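Local coordinates for protein glutathione s-transferase III (Zea mays, PDB 1AW9) that probably conjugates reduced glutathione to a wide range of hydrophobic electrophiles, releasing a halide from halogenated ones, and so takes part in detoxifying herbicides in maize, at residues L3-M8 against Q53-V58; V14-T19 against E66-N71. One frame throughout, in Å; residues are numbered along the deposited sequence.

Contact 1: residues L3-M8 against Q53-V58; sequences LKLYGM and QIPALV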
loop_
_atom_site.group_PDB
_atom_site.type_symbol
_atom_site.label_atom_id
_atom_site.label_comp_id
_atom_site.label_asym_id
_atom_site.label_seq_id
_atom_site.Cartn_x
_atom_site.Cartn_y
_atom_site.Cartn_z
ATOM N N LEU A 3 14.677 -39.501 0.313
ATOM C CA LEU A 3 14.595 -38.179 -0.282
ATOM C C LEU A 3 15.013 -37.144 0.774
ATOM O O LEU A 3 14.811 -37.366 1.981
ATOM C CB LEU A 3 13.145 -37.947 -0.714
ATOM C CG LEU A 3 12.764 -38.474 -2.101
ATOM C CD1 LEU A 3 13.365 -39.800 -2.349
ATOM C CD2 LEU A 3 11.268 -38.535 -2.282
ATOM N N LYS A 4 15.687 -36.074 0.346
ATOM C CA LYS A 4 16.077 -34.998 1.273
ATOM C C LYS A 4 15.203 -33.765 1.001
ATOM O O LYS A 4 15.159 -33.254 -0.120
ATOM C CB LYS A 4 17.557 -34.638 1.156
ATOM C CG LYS A 4 18.505 -35.715 1.654
ATOM C CD LYS A 4 19.944 -35.186 1.833
ATOM C CE LYS A 4 20.071 -34.331 3.113
ATOM N NZ LYS A 4 21.427 -33.713 3.364
ATOM N N LEU A 5 14.449 -33.356 2.018
ATOM C CA LEU A 5 13.550 -32.208 1.935
ATOM C C LEU A 5 14.193 -31.108 2.728
ATOM O O LEU A 5 14.285 -31.201 3.947
ATOM C CB LEU A 5 12.167 -32.533 2.535
ATOM C CG LEU A 5 11.088 -31.432 2.523
ATOM C CD1 LEU A 5 10.916 -30.882 1.117
ATOM C CD2 LEU A 5 9.766 -31.992 3.012
ATOM N N TYR A 6 14.673 -30.091 2.023
ATOM C CA TYR A 6 15.324 -28.947 2.641
ATOM C C TYR A 6 14.334 -27.883 3.114
ATOM O O TYR A 6 13.551 -27.359 2.331
ATOM C CB TYR A 6 16.311 -28.341 1.651
ATOM C CG TYR A 6 17.562 -29.171 1.480
ATOM C CD1 TYR A 6 18.600 -29.095 2.423
ATOM C CD2 TYR A 6 17.697 -30.071 0.410
ATOM C CE1 TYR A 6 19.733 -29.886 2.317
ATOM C CE2 TYR A 6 18.838 -30.882 0.290
ATOM C CZ TYR A 6 19.847 -30.784 1.252
ATOM O OH TYR A 6 20.968 -31.592 1.173
ATOM N N GLY A 7 14.358 -27.571 4.400
ATOM C CA GLY A 7 13.479 -26.547 4.908
ATOM C C GLY A 7 13.173 -26.715 6.365
ATOM O O GLY A 7 13.550 -27.690 6.994
ATOM N N MET A 8 12.491 -25.723 6.904
ATOM C CA MET A 8 12.087 -25.715 8.300
ATOM C C MET A 8 10.852 -26.583 8.436
ATOM O O MET A 8 9.895 -26.414 7.677
ATOM C CB MET A 8 11.660 -24.307 8.683
ATOM C CG MET A 8 12.590 -23.528 9.573
ATOM S SD MET A 8 11.651 -22.048 10.032
ATOM C CE MET A 8 11.045 -22.438 11.838
ATOM N N GLN A 53 14.605 -19.981 -2.244
ATOM C CA GLN A 53 13.419 -20.250 -1.442
ATOM C C GLN A 53 13.336 -21.728 -1.088
ATOM O O GLN A 53 13.860 -22.616 -1.780
ATOM C CB GLN A 53 12.129 -19.833 -2.170
ATOM C CG GLN A 53 11.817 -18.355 -2.076
ATOM C CD GLN A 53 11.315 -17.781 -3.397
ATOM O OE1 GLN A 53 10.367 -18.304 -3.989
ATOM N NE2 GLN A 53 11.965 -16.714 -3.878
ATOM N N ILE A 54 12.715 -21.944 0.055
ATOM C CA ILE A 54 12.460 -23.249 0.638
ATOM C C ILE A 54 11.017 -23.611 0.199
ATOM O O ILE A 54 10.158 -22.717 0.092
ATOM C CB ILE A 54 12.603 -23.094 2.185
ATOM C CG1 ILE A 54 14.078 -23.110 2.560
ATOM C CG2 ILE A 54 11.759 -24.066 2.946
ATOM C CD1 ILE A 54 14.853 -24.193 1.886
ATOM N N PRO A 55 10.714 -24.907 -0.030
ATOM C CA PRO A 55 11.622 -26.044 0.092
ATOM C C PRO A 55 12.305 -26.424 -1.208
ATOM O O PRO A 55 12.026 -25.869 -2.274
ATOM C CB PRO A 55 10.670 -27.159 0.512
ATOM C CG PRO A 55 9.484 -26.886 -0.356
ATOM C CD PRO A 55 9.325 -25.380 -0.233
ATOM N N ALA A 56 13.236 -27.358 -1.089
ATOM C CA ALA A 56 13.926 -27.937 -2.240
ATOM C C ALA A 56 13.958 -29.438 -1.930
ATOM O O ALA A 56 13.917 -29.862 -0.772
ATOM C CB ALA A 56 15.321 -27.394 -2.379
ATOM N N LEU A 57 13.934 -30.254 -2.952
ATOM C CA LEU A 57 13.981 -31.670 -2.679
ATOM C C LEU A 57 15.031 -32.258 -3.571
ATOM O O LEU A 57 15.123 -31.872 -4.747
ATOM C CB LEU A 57 12.630 -32.335 -2.959
ATOM C CG LEU A 57 12.561 -33.857 -2.810
ATOM C CD1 LEU A 57 11.789 -34.235 -1.567
ATOM C CD2 LEU A 57 11.900 -34.436 -4.021
ATOM N N VAL A 58 15.877 -33.110 -3.002
ATOM C CA VAL A 58 16.896 -33.783 -3.817
ATOM C C VAL A 58 16.491 -35.248 -4.019
ATOM O O VAL A 58 16.365 -36.002 -3.048
ATOM C CB VAL A 58 18.302 -33.746 -3.187
ATOM C CG1 VAL A 58 19.255 -34.562 -4.055
ATOM C CG2 VAL A 58 18.787 -32.312 -3.054
#

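Contact 2: residues V14-T19 against E66-N71; sequences VVRVAT and ESRAIN. With CD (cadmium ion), chain E.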
loop_
_atom_site.group_PDB
_atom_site.type_symbol
_atom_site.label_atom_id
_atom_site.label_comp_id
_atom_site.label_asym_id
_atom_site.label_seq_id
_atom_site.Cartn_x
_atom_site.Cartn_y
_atom_site.Cartn_z
ATOM N N VAL A 14 6.696 -26.446 3.449
ATOM C CA VAL A 14 7.487 -27.676 3.591
ATOM C C VAL A 14 6.485 -28.770 3.936
ATOM O O VAL A 14 6.504 -29.842 3.349
ATOM C CB VAL A 14 8.542 -27.574 4.703
ATOM C CG1 VAL A 14 9.141 -28.957 5.044
ATOM C CG2 VAL A 14 9.623 -26.642 4.249
ATOM N N VAL A 15 5.533 -28.466 4.818
ATOM C CA VAL A 15 4.513 -29.443 5.177
ATOM C C VAL A 15 3.657 -29.880 3.974
ATOM O O VAL A 15 3.185 -31.008 3.949
ATOM C CB VAL A 15 3.640 -28.942 6.338
ATOM C CG1 VAL A 15 2.529 -29.966 6.676
ATOM C CG2 VAL A 15 4.514 -28.670 7.542
ATOM N N ARG A 16 3.460 -29.017 2.976
ATOM C CA ARG A 16 2.685 -29.397 1.800
ATOM C C ARG A 16 3.386 -30.525 1.045
ATOM O O ARG A 16 2.735 -31.313 0.331
ATOM C CB ARG A 16 2.510 -28.221 0.820
ATOM C CG ARG A 16 1.664 -28.567 -0.458
ATOM C CD ARG A 16 1.590 -27.490 -1.612
ATOM N NE ARG A 16 0.847 -26.297 -1.203
ATOM C CZ ARG A 16 1.424 -25.172 -0.785
ATOM N NH1 ARG A 16 2.751 -25.071 -0.771
ATOM N NH2 ARG A 16 0.697 -24.246 -0.167
ATOM N N VAL A 17 4.720 -30.523 1.086
ATOM C CA VAL A 17 5.501 -31.546 0.374
ATOM C C VAL A 17 5.526 -32.825 1.193
ATOM O O VAL A 17 5.307 -33.893 0.655
ATOM C CB VAL A 17 6.936 -31.087 0.051
ATOM C CG1 VAL A 17 7.672 -32.182 -0.705
ATOM C CG2 VAL A 17 6.889 -29.833 -0.797
ATOM N N ALA A 18 5.769 -32.691 2.493
ATOM C CA ALA A 18 5.788 -33.819 3.408
ATOM C C ALA A 18 4.437 -34.557 3.270
ATOM O O ALA A 18 4.384 -35.791 3.234
ATOM C CB ALA A 18 5.993 -33.307 4.841
ATOM N N THR A 19 3.354 -33.788 3.142
ATOM C CA THR A 19 2.011 -34.327 2.980
ATOM C C THR A 19 2.016 -35.346 1.848
ATOM O O THR A 19 1.638 -36.496 2.032
ATOM C CB THR A 19 0.986 -33.199 2.659
ATOM O OG1 THR A 19 0.842 -32.353 3.799
ATOM C CG2 THR A 19 -0.366 -33.747 2.335
ATOM N N GLU A 66 9.931 -25.445 -5.751
ATOM C CA GLU A 66 8.531 -25.022 -6.020
ATOM C C GLU A 66 7.766 -26.225 -5.447
ATOM O O GLU A 66 7.736 -27.291 -6.045
ATOM C CB GLU A 66 8.203 -24.861 -7.511
ATOM C CG GLU A 66 8.882 -23.688 -8.225
ATOM C CD GLU A 66 8.622 -22.366 -7.520
ATOM O OE1 GLU A 66 7.494 -21.801 -7.638
ATOM O OE2 GLU A 66 9.564 -21.910 -6.825
ATOM N N SER A 67 7.211 -26.068 -4.262
ATOM C CA SER A 67 6.512 -27.154 -3.589
ATOM C C SER A 67 5.528 -27.923 -4.481
ATOM O O SER A 67 5.489 -29.148 -4.440
ATOM C CB SER A 67 5.836 -26.656 -2.291
ATOM O OG SER A 67 4.648 -25.935 -2.597
ATOM N N ARG A 68 4.772 -27.217 -5.319
ATOM C CA ARG A 68 3.809 -27.858 -6.205
ATOM C C ARG A 68 4.491 -28.600 -7.354
ATOM O O ARG A 68 3.934 -29.554 -7.881
ATOM C CB ARG A 68 2.810 -26.835 -6.757
ATOM C CG ARG A 68 1.976 -26.179 -5.689
ATOM C CD ARG A 68 1.012 -25.145 -6.248
ATOM N NE ARG A 68 0.335 -24.506 -5.122
ATOM C CZ ARG A 68 0.915 -23.616 -4.326
ATOM N NH1 ARG A 68 2.165 -23.228 -4.580
ATOM N NH2 ARG A 68 0.349 -23.284 -3.171
ATOM N N ALA A 69 5.658 -28.138 -7.789
ATOM C CA ALA A 69 6.364 -28.841 -8.855
ATOM C C ALA A 69 6.880 -30.135 -8.239
ATOM O O ALA A 69 6.849 -31.196 -8.860
ATOM C CB ALA A 69 7.514 -28.006 -9.360
ATOM N N ILE A 70 7.366 -30.045 -7.014
ATOM C CA ILE A 70 7.854 -31.213 -6.312
ATOM C C ILE A 70 6.721 -32.214 -6.122
ATOM O O ILE A 70 6.889 -33.386 -6.456
ATOM C CB ILE A 70 8.454 -30.869 -4.945
ATOM C CG1 ILE A 70 9.714 -30.004 -5.120
ATOM C CG2 ILE A 70 8.783 -32.153 -4.194
ATOM C CD1 ILE A 70 10.213 -29.331 -3.825
ATOM N N ASN A 71 5.568 -31.768 -5.614
ATOM C CA ASN A 71 4.429 -32.651 -5.414
ATOM C C ASN A 71 3.951 -33.330 -6.684
ATOM O O ASN A 71 3.609 -34.510 -6.682
ATOM C CB ASN A 71 3.275 -31.903 -4.751
ATOM C CG ASN A 71 3.541 -31.676 -3.307
ATOM O OD1 ASN A 71 4.604 -32.053 -2.834
ATOM N ND2 ASN A 71 2.603 -31.090 -2.586
HETATM CD CD CD E . 8.295 -20.152 -5.922
#

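Contact 1: residues L3-M8 against Q53-V58
K4 and V58 face each other as an antiparallel hydrogen-bonded pair, with L5 and L57 as the non-hydrogen-bonded pair beside them, where the two middle strands of a thioredoxin-like sheet meet. V58 N reaches K4 O in the carbonyl plane (3.0 Å), whereas the return bond from K4 N to V58 O is straight but weak, at 3.5 Å. Further along, Y6 N donates to A56 O (2.9 Å), tilted 18° from the carbonyl plane; the bond from A56 N to Y6 O is weak.

Y6 illustrates how one side chain can follow its partner strand. Its CB sits 4.3 Å from the CB of A56, with CD1 of I54 slightly farther off. With CG anti to the carbonyl carbon (chi1 -74°), the ring turns back toward K4; CD2 then passes 4.0 Å from A56 O, and CE2 meets CG2 of V58 at 3.6 Å, near the ring plane. At the tip, Y6 OH accepts a hydrogen bond from K4 NZ (3.1 Å). Beyond the segments, P216 of the second subunit packs on this tyrosine.

On the L5 face the contacts between side chains are apolar. L5 and P55 lie side by side, CD1 of the leucine 3.8 Å from CB of the proline, while L57 CD1 touches L3 CB. The peptide bond before P55 is cis, a hallmark of thioredoxin-like folds, and I54 lays CG2 against the CA of G7, where a side chain would clash.

Main-chain bonding thus sets the register; hydrocarbon packs the L5 and L57 face, while the Y6 face adds a polar K4-Y6 bond to its apolar contacts. The cis-proline turn presents Q53 and I54, consistent with their likely role in binding glutathione.

Contact 2: residues V14-T19 against E66-N71
Helices 12-23 and 67-77 of the thioredoxin-like domain pack side by side through R16, V17, S67 and N71, their short segments running within 6° of parallel with axes 9.3 Å apart. R16 leaves its helix with CG anti to the backbone N (chi1 -179°) and bends at chi3, which brings NH1 to S67 OG at 2.8 Å in a bent, weak hydrogen bond. N13 accepts from the same NH1, and the carbonyl of N167 from NE. Over one face of this guanidinium, offset toward its rim, lies R68 NH2; the NH2 groups of the two arginines are 3.2 Å apart as two donors, and E102, in a salt bridge with R68 NE, probably eases their like charge. With an alanine in place of R16, N13 and S67 would probably lose the NH1 they share, and the N167 carbonyl its bond from NE.

N71 ND2 donates to R16 O (2.9 Å) from above the carbonyl plane, and N167 OD1 is its second partner. In glutathione transferases the start of the helix here spanning 67-77 lines the glutathione site, and E66 and S67 probably bind that substrate here. V17 packs between the helices, CG2 on S67 CB (3.7 Å) and CG1 against I70 CG2, the V17 and I70 side chains crossing at about a right angle. At the N-cap position, E66 grips a cadmium ion with both carboxylate oxygens.

Overall arrangement
Contacts 1 and 2 belong to one N-terminal thioredoxin-like domain, their centres about 9 Å apart. Their segments alternate along the chain: strand 3-6, helix 12-23, strand 56-59, helix 67-77. Contact 1 joins the two middle strands of the four-stranded sheet, and contact 2 joins the two helices lying on one face of it. The layers interlock directly, V14 of helix 12-23 packing on L5 and I54, and I70 of helix 67-77 on L57. The example shows how interleaved segments bring distant parts of a sequence together: residues likely to hold glutathione, Q53 and I54 in one contact and E66 and S67 in the other, are carried on one sheet-and-helix framework.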